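Local coordinates for protein 1-pyrroline-5-carboxylate dehydrogenase (Thermus thermophilus, PDB 1UZB) that probably oxidises the open-chain glutamate semialdehyde form of 1-pyrroline-5-carboxylate to glutamate with a nicotinamide cofactor, as a member of the aldehyde dehydrogenase family, at residues 40-45 / 80-85. Sequence-based numbering, arbitrary orientation.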
# COMPACT_ATOMS: atom_id res chain seq x y z
N LEU A 40 -13.90 -29.16 37.27
CA LEU A 40 -13.99 -29.02 35.82
C LEU A 40 -14.54 -27.61 35.61
O LEU A 40 -15.01 -26.98 36.55
CB LEU A 40 -15.00 -30.02 35.24
CG LEU A 40 -14.91 -31.50 35.62
CD1 LEU A 40 -16.07 -32.28 35.00
CD2 LEU A 40 -13.59 -32.07 35.16
N TYR A 41 -14.48 -27.11 34.38
CA TYR A 41 -15.04 -25.79 34.09
C TYR A 41 -15.95 -26.00 32.89
O TYR A 41 -15.49 -26.27 31.78
CB TYR A 41 -13.95 -24.77 33.75
CG TYR A 41 -14.46 -23.35 33.64
CD1 TYR A 41 -14.70 -22.58 34.78
CD2 TYR A 41 -14.70 -22.77 32.39
CE1 TYR A 41 -15.17 -21.26 34.68
CE2 TYR A 41 -15.17 -21.47 32.28
CZ TYR A 41 -15.40 -20.72 33.42
OH TYR A 41 -15.85 -19.42 33.31
N ILE A 42 -17.26 -25.89 33.13
CA ILE A 42 -18.25 -26.10 32.09
C ILE A 42 -19.30 -25.00 32.13
O ILE A 42 -19.82 -24.68 33.19
CB ILE A 42 -18.97 -27.45 32.27
CG1 ILE A 42 -17.95 -28.59 32.27
CG2 ILE A 42 -19.99 -27.65 31.16
CD1 ILE A 42 -18.53 -29.94 32.65
N GLY A 43 -19.63 -24.45 30.97
CA GLY A 43 -20.64 -23.41 30.91
C GLY A 43 -20.45 -22.24 31.84
O GLY A 43 -21.41 -21.76 32.46
N GLY A 44 -19.21 -21.77 31.97
CA GLY A 44 -18.94 -20.61 32.81
C GLY A 44 -18.85 -20.83 34.30
O GLY A 44 -18.74 -19.86 35.06
N GLU A 45 -18.89 -22.08 34.75
CA GLU A 45 -18.81 -22.36 36.18
C GLU A 45 -17.96 -23.59 36.48
O GLU A 45 -17.84 -24.50 35.66
CB GLU A 45 -20.21 -22.56 36.76
CG GLU A 45 -21.01 -23.68 36.10
CD GLU A 45 -22.36 -23.91 36.75
OE1 GLU A 45 -23.14 -24.73 36.22
OE2 GLU A 45 -22.63 -23.28 37.80
N LEU A 80 -20.27 -30.11 25.58
CA LEU A 80 -20.56 -29.93 24.16
C LEU A 80 -21.84 -29.14 23.98
O LEU A 80 -21.93 -28.28 23.11
CB LEU A 80 -20.66 -31.29 23.46
CG LEU A 80 -20.76 -31.30 21.93
CD1 LEU A 80 -19.63 -30.49 21.32
CD2 LEU A 80 -20.72 -32.74 21.44
N GLU A 81 -22.84 -29.41 24.82
CA GLU A 81 -24.10 -28.68 24.74
C GLU A 81 -23.85 -27.21 25.05
O GLU A 81 -24.37 -26.32 24.37
CB GLU A 81 -25.12 -29.26 25.72
CG GLU A 81 -25.72 -30.59 25.30
CD GLU A 81 -26.58 -30.47 24.06
OE1 GLU A 81 -27.55 -29.68 24.09
OE2 GLU A 81 -26.30 -31.17 23.06
N ALA A 82 -23.06 -26.95 26.09
CA ALA A 82 -22.75 -25.58 26.48
C ALA A 82 -21.97 -24.86 25.39
O ALA A 82 -22.21 -23.68 25.11
CB ALA A 82 -21.97 -25.56 27.78
N ALA A 83 -21.04 -25.57 24.76
CA ALA A 83 -20.21 -25.00 23.71
C ALA A 83 -21.02 -24.60 22.48
O ALA A 83 -20.77 -23.56 21.88
CB ALA A 83 -19.11 -25.98 23.32
N TRP A 84 -22.00 -25.43 22.11
CA TRP A 84 -22.81 -25.09 20.94
C TRP A 84 -23.76 -23.95 21.25
O TRP A 84 -24.01 -23.10 20.41
CB TRP A 84 -23.60 -26.31 20.45
CG TRP A 84 -22.79 -27.20 19.56
CD1 TRP A 84 -22.33 -28.45 19.85
CD2 TRP A 84 -22.31 -26.88 18.25
NE1 TRP A 84 -21.59 -28.93 18.80
CE2 TRP A 84 -21.56 -27.99 17.80
CE3 TRP A 84 -22.44 -25.77 17.41
CZ2 TRP A 84 -20.94 -28.02 16.55
CZ3 TRP A 84 -21.83 -25.80 16.15
CH2 TRP A 84 -21.09 -26.93 15.74
N LYS A 85 -24.28 -23.93 22.47
CA LYS A 85 -25.18 -22.85 22.87
C LYS A 85 -24.41 -21.53 22.85
O LYS A 85 -24.92 -20.51 22.39
CB LYS A 85 -25.75 -23.12 24.26
CG LYS A 85 -26.78 -22.11 24.72
CD LYS A 85 -27.33 -22.48 26.09
CE LYS A 85 -28.39 -21.48 26.52
NZ LYS A 85 -29.54 -21.45 25.57
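I42, whose side chain touches A82 of the helix, donates its backbone N to E45 O at 2.9 Å, and E45 N returns a bond to I42 O at 3.2 Å. This pair closes a type I' beta turn from I42 to E45, whose two middle glycines both have positive phi, and so the hairpin between strands 36-42 and 45-47. G43 N, close to the A82 methyl, is hydrogen-bonded to OD1 of N234 on strand 233-235.

Between the two segments the contact is apolar: the CB of A82 is directed toward the turn and meets the CA of G43 at 4.0 Å, while the branch methyl CG2 of I42 comes alongside at 4.4 Å from that same CB. In I42, chi1 of -57° places CG1 opposite the backbone C and CG2 opposite the backbone N, which brings CG2 rather than CD1 to the A82 methyl. Both backbones can come close because neither central residue is bulky, and the CA atoms of G43 and A82 stand 5.4 Å apart. Within the hairpin, the amide nitrogen of E45 sits over one face of the Y41 ring, 3.8 Å above its plane and nearer the margin than the centre; the Y41 hydroxyl is hydrogen-bonded to ND1 of H224.

Helix 73-90 is held by A83 O to OG1 of T203 and by W84 NE1 to the carbonyl of R252. Strands 203-207 and 233-235 belong to the six-stranded sheet, consistent with the nucleotide-binding domain of aldehyde dehydrogenases, against which hairpin and helix sit. Only 73 Å² is buried, summed over both segments, so this is a light, nondirectional touch at the surface of the chain: the A82 methyl packs against G43 CA and I42 CG2, the spacing is probably shared with the bonds that tie both segments to their surroundings, and the polar bonds lie within each segment or go to residues outside the contact, such as N234, T203 and R252.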